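Long-range contacts in peroxidase (PDB 6QZO), which binds heme b and probably acts as a dye-decolourising (DyP-type) peroxidase, oxidising substrates at the expense of hydrogen peroxide: residues P120-P125 with V363-G368; V233-M238 with Y312-P317. All coordinates share one frame; numbering follows the deposited sequence.

Overall arrangement
Contacts 1 and 2 meet on one antiparallel sheet of the C-terminal family region, ordered 306-314, 323-332, 229-238, 356-366, a compact example of how a shared sheet joins distant parts of a chain. Contact 2 (233-238 with 312-317) is nested inside the long loop that contact 1 (120-125 with 363-368) closes. Contact 1 uses the outermost strand 356-366, contact 2 the neighbouring strand 229-238 and the other outermost strand, 306-314. Their centres lie about 24 Å apart, with nearest atoms about 5 Å from each other. Contact 1 ties the N-terminal family region to this sheet, whereas contact 2 is built within the C-terminal region, beside the heme.

Contact 1 of 2, residues P120-P125 with V363-G368; sequences PAWLHP and VFAVPG
With CG set between the backbone N and the carbonyl carbon (chi1 50°), Trp122 brings the six-membered end of its indole to Ala365, while Leu123, whose CG lies opposite its own backbone N (chi1 -176°), sends CD1 to the same strand. Trp122 CH2 meets Ala365 CB at 3.7 Å, and CZ3 lies 3.8 Å from Phe364 O, both approaches oblique to the ring. Pro120 CB lies over one indole face, offset toward the rim, within a type I turn from Pro120 to Leu123. Leu123 CD1 rests 3.7 Å from Ala365 N, so the methyl packs on strand backbone as well as on the Ala365 methyl. Replacing Trp122 by an alanine is likely to open a gap beside Ala365 and leave Pro120 CB without the indole face it packs on. Farther along, Val363 turns CG2 to His124 O at 3.3 Å, a close carbon-oxygen approach. His124 ND1 reaches forward to Pro125 O (2.7 Å), with the oxygen in the imidazole plane and the donor above the carbonyl plane; NE2 binds Asp336, fixing the ring at both nitrogens. Leu110 and Pro107 also pack on Leu123. The whole is a loop from the N-terminal family region laid over the outermost strand of the C-terminal sheet, whose Ala365 is also hydrogen-bonded to Phe105 of strand 100-105, joining the two ferredoxin-like halves of the DyP-type fold.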
loop_
_atom_site.group_PDB
_atom_site.type_symbol
_atom_site.label_atom_id
_atom_site.label_comp_id
_atom_site.label_asym_id
_atom_site.label_seq_id
_atom_site.Cartn_x
_atom_site.Cartn_y
_atom_site.Cartn_z
ATOM N N PRO A 120 -2.902 -28.450 -18.937
ATOM C CA PRO A 120 -1.806 -28.330 -19.902
ATOM C C PRO A 120 -0.487 -28.841 -19.297
ATOM O O PRO A 120 -0.360 -28.845 -18.080
ATOM C CB PRO A 120 -1.739 -26.830 -20.208
ATOM C CG PRO A 120 -2.463 -26.162 -19.042
ATOM C CD PRO A 120 -3.501 -27.153 -18.573
ATOM N N ALA A 121 0.436 -29.302 -20.141
ATOM C CA ALA A 121 1.750 -29.867 -19.758
ATOM C C ALA A 121 2.539 -28.871 -18.889
ATOM O O ALA A 121 3.356 -29.310 -18.062
ATOM C CB ALA A 121 2.537 -30.235 -20.994
ATOM N N TRP A 122 2.319 -27.568 -19.066
ATOM C CA TRP A 122 3.094 -26.503 -18.376
ATOM C C TRP A 122 2.463 -26.086 -17.034
ATOM O O TRP A 122 3.020 -25.213 -16.395
ATOM C CB TRP A 122 3.297 -25.311 -19.314
ATOM C CG TRP A 122 2.070 -24.791 -19.989
ATOM C CD1 TRP A 122 1.728 -24.954 -21.301
ATOM C CD2 TRP A 122 1.024 -23.993 -19.399
ATOM N NE1 TRP A 122 0.546 -24.316 -21.570
ATOM C CE2 TRP A 122 0.095 -23.713 -20.426
ATOM C CE3 TRP A 122 0.773 -23.504 -18.114
ATOM C CZ2 TRP A 122 -1.056 -22.965 -20.201
ATOM C CZ3 TRP A 122 -0.363 -22.767 -17.890
ATOM C CH2 TRP A 122 -1.271 -22.514 -18.915
ATOM N N LEU A 123 1.369 -26.699 -16.596
ATOM C CA LEU A 123 0.696 -26.298 -15.325
ATOM C C LEU A 123 1.302 -27.089 -14.167
ATOM O O LEU A 123 0.740 -28.134 -13.798
ATOM C CB LEU A 123 -0.816 -26.515 -15.400
ATOM C CG LEU A 123 -1.583 -26.029 -14.178
ATOM C CD1 LEU A 123 -1.265 -24.567 -13.921
ATOM C CD2 LEU A 123 -3.078 -26.238 -14.345
ATOM N N HIS A 124 2.427 -26.593 -13.644
ATOM C CA HIS A 124 3.211 -27.202 -12.542
ATOM C C HIS A 124 4.158 -26.133 -12.008
ATOM O O HIS A 124 4.467 -25.179 -12.716
ATOM C CB HIS A 124 3.959 -28.466 -13.032
ATOM C CG HIS A 124 4.924 -28.200 -14.137
ATOM N ND1 HIS A 124 6.061 -27.451 -13.951
ATOM C CD2 HIS A 124 4.940 -28.559 -15.429
ATOM C CE1 HIS A 124 6.730 -27.342 -15.090
ATOM N NE2 HIS A 124 6.065 -28.012 -16.015
ATOM N N PRO A 125 4.644 -26.235 -10.750
ATOM C CA PRO A 125 5.658 -25.290 -10.262
ATOM C C PRO A 125 6.856 -25.235 -11.216
ATOM O O PRO A 125 7.176 -26.242 -11.833
ATOM C CB PRO A 125 6.070 -25.876 -8.907
ATOM C CG PRO A 125 4.844 -26.695 -8.470
ATOM C CD PRO A 125 4.235 -27.233 -9.744
ATOM N N VAL A 363 2.697 -20.725 -10.526
ATOM C CA VAL A 363 2.278 -20.879 -11.946
ATOM C C VAL A 363 0.776 -21.120 -11.960
ATOM O O VAL A 363 0.310 -21.908 -11.124
ATOM C CB VAL A 363 3.040 -22.027 -12.635
ATOM C CG1 VAL A 363 2.717 -22.091 -14.107
ATOM C CG2 VAL A 363 4.535 -21.894 -12.408
ATOM N N PHE A 364 0.066 -20.450 -12.868
ATOM C CA PHE A 364 -1.408 -20.554 -13.023
ATOM C C PHE A 364 -1.759 -20.613 -14.507
ATOM O O PHE A 364 -1.045 -20.008 -15.346
ATOM C CB PHE A 364 -2.122 -19.364 -12.384
ATOM C CG PHE A 364 -1.805 -19.200 -10.923
ATOM C CD1 PHE A 364 -2.510 -19.900 -9.965
ATOM C CD2 PHE A 364 -0.778 -18.371 -10.513
ATOM C CE1 PHE A 364 -2.202 -19.761 -8.619
ATOM C CE2 PHE A 364 -0.482 -18.241 -9.170
ATOM C CZ PHE A 364 -1.188 -18.928 -8.231
ATOM N N ALA A 365 -2.832 -21.350 -14.801
ATOM C CA ALA A 365 -3.498 -21.373 -16.123
ATOM C C ALA A 365 -4.635 -20.359 -16.066
ATOM O O ALA A 365 -5.411 -20.396 -15.106
ATOM C CB ALA A 365 -3.996 -22.757 -16.422
ATOM N N VAL A 366 -4.707 -19.484 -17.055
ATOM C CA VAL A 366 -5.666 -18.355 -17.088
ATOM C C VAL A 366 -6.706 -18.662 -18.156
ATOM O O VAL A 366 -6.396 -18.674 -19.351
ATOM C CB VAL A 366 -4.910 -17.038 -17.347
ATOM C CG1 VAL A 366 -5.850 -15.852 -17.479
ATOM C CG2 VAL A 366 -3.884 -16.792 -16.246
ATOM N N PRO A 367 -7.973 -18.932 -17.767
ATOM C CA PRO A 367 -9.033 -19.121 -18.741
ATOM C C PRO A 367 -9.126 -17.931 -19.695
ATOM O O PRO A 367 -8.634 -16.837 -19.364
ATOM C CB PRO A 367 -10.323 -19.201 -17.916
ATOM C CG PRO A 367 -9.868 -19.582 -16.532
ATOM C CD PRO A 367 -8.454 -19.061 -16.387
ATOM N N GLY A 368 -9.770 -18.168 -20.837
ATOM C CA GLY A 368 -10.139 -17.121 -21.795
ATOM C C GLY A 368 -11.191 -16.234 -21.174
ATOM O O GLY A 368 -11.576 -16.509 -20.032
#

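Contact 2 of 2, residues V233-M238 with Y312-P317; sequences VRRIAM and YDEAPP. With HEM (protoporphyrin IX containing Fe), chain I.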
loop_
_atom_site.group_PDB
_atom_site.type_symbol
_atom_site.label_atom_id
_atom_site.label_comp_id
_atom_site.label_asym_id
_atom_site.label_seq_id
_atom_site.Cartn_x
_atom_site.Cartn_y
_atom_site.Cartn_z
ATOM N N VAL A 233 4.021 -15.788 -11.246
ATOM C CA VAL A 233 4.290 -14.795 -10.177
ATOM C C VAL A 233 5.564 -15.216 -9.452
ATOM O O VAL A 233 5.520 -16.242 -8.750
ATOM C CB VAL A 233 3.111 -14.684 -9.198
ATOM C CG1 VAL A 233 3.359 -13.670 -8.102
ATOM C CG2 VAL A 233 1.834 -14.342 -9.933
ATOM N N ARG A 234 6.646 -14.457 -9.658
ATOM C CA ARG A 234 7.873 -14.519 -8.832
ATOM C C ARG A 234 7.898 -13.283 -7.930
ATOM O O ARG A 234 7.851 -12.146 -8.458
ATOM C CB ARG A 234 9.124 -14.539 -9.705
ATOM C CG ARG A 234 9.160 -15.655 -10.731
ATOM C CD ARG A 234 9.599 -16.982 -10.159
ATOM N NE ARG A 234 11.026 -17.132 -10.069
ATOM C CZ ARG A 234 11.653 -18.236 -9.692
ATOM N NH1 ARG A 234 10.984 -19.310 -9.294
ATOM N NH2 ARG A 234 12.972 -18.225 -9.694
ATOM N N ARG A 235 7.920 -13.500 -6.624
ATOM C CA ARG A 235 8.235 -12.459 -5.616
ATOM C C ARG A 235 9.756 -12.381 -5.552
ATOM O O ARG A 235 10.376 -13.375 -5.107
ATOM C CB ARG A 235 7.634 -12.835 -4.263
ATOM C CG ARG A 235 7.580 -11.689 -3.271
ATOM C CD ARG A 235 7.017 -12.130 -1.942
ATOM N NE ARG A 235 7.020 -11.086 -0.932
ATOM C CZ ARG A 235 6.165 -10.071 -0.859
ATOM N NH1 ARG A 235 5.219 -9.904 -1.770
ATOM N NH2 ARG A 235 6.252 -9.200 0.135
ATOM N N ILE A 236 10.350 -11.299 -6.048
ATOM C CA ILE A 236 11.835 -11.204 -6.161
ATOM C C ILE A 236 12.291 -10.058 -5.261
ATOM O O ILE A 236 11.982 -8.897 -5.569
ATOM C CB ILE A 236 12.321 -11.049 -7.617
ATOM C CG1 ILE A 236 11.614 -12.024 -8.560
ATOM C CG2 ILE A 236 13.828 -11.232 -7.676
ATOM C CD1 ILE A 236 11.990 -11.832 -10.019
ATOM N N ALA A 237 12.994 -10.419 -4.179
ATOM C CA ALA A 237 13.497 -9.484 -3.156
ATOM C C ALA A 237 14.714 -8.741 -3.714
ATOM O O ALA A 237 15.536 -9.378 -4.440
ATOM C CB ALA A 237 13.832 -10.248 -1.915
ATOM N N MET A 238 14.822 -7.446 -3.400
ATOM C CA MET A 238 15.999 -6.604 -3.751
ATOM C C MET A 238 16.824 -6.391 -2.485
ATOM O O MET A 238 16.267 -5.973 -1.461
ATOM C CB MET A 238 15.567 -5.257 -4.321
ATOM C CG MET A 238 14.858 -5.362 -5.628
ATOM S SD MET A 238 13.951 -3.831 -5.987
ATOM C CE MET A 238 13.695 -4.048 -7.750
ATOM N N TYR A 312 6.962 -3.894 -4.729
ATOM C CA TYR A 312 6.488 -4.198 -3.360
ATOM C C TYR A 312 7.463 -3.569 -2.366
ATOM O O TYR A 312 8.660 -3.498 -2.625
ATOM C CB TYR A 312 6.233 -5.692 -3.157
ATOM C CG TYR A 312 7.410 -6.570 -2.858
ATOM C CD1 TYR A 312 7.934 -6.651 -1.579
ATOM C CD2 TYR A 312 7.938 -7.410 -3.827
ATOM C CE1 TYR A 312 9.005 -7.484 -1.288
ATOM C CE2 TYR A 312 8.988 -8.268 -3.547
ATOM C CZ TYR A 312 9.524 -8.309 -2.271
ATOM O OH TYR A 312 10.565 -9.155 -1.995
ATOM N N ASP A 313 6.898 -3.080 -1.275
ATOM C CA ASP A 313 7.597 -2.362 -0.190
ATOM C C ASP A 313 6.833 -2.668 1.088
ATOM O O ASP A 313 5.758 -2.107 1.238
ATOM C CB ASP A 313 7.684 -0.871 -0.512
ATOM C CG ASP A 313 8.606 -0.111 0.421
ATOM O OD1 ASP A 313 9.694 -0.627 0.648
ATOM O OD2 ASP A 313 8.227 0.981 0.921
ATOM N N GLU A 314 7.340 -3.575 1.917
ATOM C CA GLU A 314 6.629 -4.049 3.136
ATOM C C GLU A 314 7.215 -3.386 4.370
ATOM O O GLU A 314 8.371 -2.970 4.302
ATOM C CB GLU A 314 6.732 -5.580 3.270
ATOM C CG GLU A 314 6.079 -6.330 2.137
ATOM C CD GLU A 314 4.652 -5.908 1.821
ATOM O OE1 GLU A 314 3.881 -5.576 2.734
ATOM O OE2 GLU A 314 4.321 -5.895 0.648
ATOM N N ALA A 315 6.448 -3.327 5.454
ATOM C CA ALA A 315 6.980 -3.059 6.803
ATOM C C ALA A 315 8.152 -4.010 6.984
ATOM O O ALA A 315 7.985 -5.214 6.792
ATOM C CB ALA A 315 5.916 -3.257 7.848
ATOM N N PRO A 316 9.383 -3.513 7.249
ATOM C CA PRO A 316 10.555 -4.383 7.308
ATOM C C PRO A 316 10.571 -5.321 8.513
ATOM O O PRO A 316 10.028 -4.996 9.564
ATOM C CB PRO A 316 11.718 -3.379 7.391
ATOM C CG PRO A 316 11.096 -2.190 8.086
ATOM C CD PRO A 316 9.716 -2.100 7.479
ATOM N N PRO A 317 11.276 -6.472 8.419
ATOM C CA PRO A 317 11.409 -7.388 9.551
ATOM C C PRO A 317 12.319 -6.768 10.605
ATOM O O PRO A 317 13.016 -5.792 10.329
ATOM C CB PRO A 317 12.039 -8.642 8.932
ATOM C CG PRO A 317 12.857 -8.086 7.763
ATOM C CD PRO A 317 12.040 -6.917 7.237
HETATM C CHA HEM I . 14.598 -6.309 -18.686
HETATM C CHB HEM I . 14.942 -5.338 -13.985
HETATM C CHC HEM I . 13.994 -9.966 -12.973
HETATM C CHD HEM I . 13.242 -10.846 -17.652
HETATM C C1A HEM I . 14.800 -5.667 -17.495
HETATM C C2A HEM I . 15.259 -4.323 -17.373
HETATM C C3A HEM I . 15.368 -4.061 -16.045
HETATM C C4A HEM I . 14.949 -5.219 -15.355
HETATM C CMA HEM I . 15.830 -2.771 -15.395
HETATM C CAA HEM I . 15.625 -3.374 -18.501
HETATM C CBA HEM I . 14.451 -2.535 -19.005
HETATM C CGA HEM I . 13.513 -3.406 -19.775
HETATM O O1A HEM I . 12.552 -3.922 -19.139
HETATM O O2A HEM I . 13.709 -3.611 -21.006
HETATM C C1B HEM I . 14.715 -6.539 -13.323
HETATM C C2B HEM I . 14.778 -6.637 -11.907
HETATM C C3B HEM I . 14.516 -7.951 -11.601
HETATM C C4B HEM I . 14.304 -8.617 -12.893
HETATM C CMB HEM I . 15.062 -5.493 -10.937
HETATM C CAB HEM I . 14.370 -8.628 -10.298
HETATM C CBB HEM I . 14.252 -7.984 -9.137
HETATM C C1C HEM I . 13.693 -10.619 -14.145
HETATM C C2C HEM I . 13.357 -11.970 -14.221
HETATM C C3C HEM I . 13.138 -12.269 -15.545
HETATM C C4C HEM I . 13.346 -11.043 -16.293
HETATM C CMC HEM I . 13.246 -12.978 -13.110
HETATM C CAC HEM I . 12.754 -13.673 -15.845
HETATM C CBC HEM I . 12.491 -14.162 -17.026
HETATM C C1D HEM I . 13.567 -9.642 -18.309
HETATM C C2D HEM I . 13.474 -9.494 -19.773
HETATM C C3D HEM I . 13.870 -8.241 -20.064
HETATM C C4D HEM I . 14.188 -7.631 -18.762
HETATM C CMD HEM I . 13.067 -10.514 -20.823
HETATM C CAD HEM I . 13.954 -7.610 -21.459
HETATM C CBD HEM I . 15.344 -7.850 -22.083
HETATM C CGD HEM I . 15.534 -7.314 -23.498
HETATM O O1D HEM I . 15.094 -7.945 -24.483
HETATM O O2D HEM I . 16.168 -6.243 -23.717
HETATM N NA HEM I . 14.615 -6.199 -16.253
HETATM N NB HEM I . 14.440 -7.727 -13.863
HETATM N NC HEM I . 13.695 -10.063 -15.390
HETATM N ND HEM I . 13.998 -8.497 -17.761
HETATM FE FE HEM I . 14.266 -8.123 -15.926
HETATM O O HOH W 1 3.325 -7.933 -0.917
#
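Glu314 OE2 accepts a 2.8 Å hydrogen bond from a water that in turn takes one from Arg235 NH1 at 2.9 Å, and Arg235 NH2 adds a long salt bridge to the same oxygen. This water-bridged ion pair links strands 229-238 and 306-314, next but one in the ferredoxin-like antiparallel sheet of the DyP-type peroxidase, across strand 323-332; the short segments run 66° apart. Arg235 is extended from CG to NE, which carries its guanidinium across strand 323-332, beside Leu327, onto Tyr312. There the group lies flat over the phenol in a cation-pi stack, CZ 3.9 Å from the ring centroid and the planes 19° apart. Gln176 takes a further hydrogen bond from NH1 and Trp138 makes a second cation-pi contact, so the buried charge is held by both polar and aromatic partners. Glu314 CG lies at the guanidinium edge, 3.5 Å from Arg235 NH2, nearer than the carboxylate, and the backbone O of Glu314 receives a weak hydrogen bond from Arg177 of the second subunit. Ile236 and Met238 of strand 229-238 line the heme pocket: Ile236 CD1 comes to 3.5 Å from the heme methyl CMC, and Met238 CE stands 3.8 Å from heme CMB. At the far end of the phenol, Tyr312 OH sits against the strand backbone, 3.2 Å from Ala237 CA.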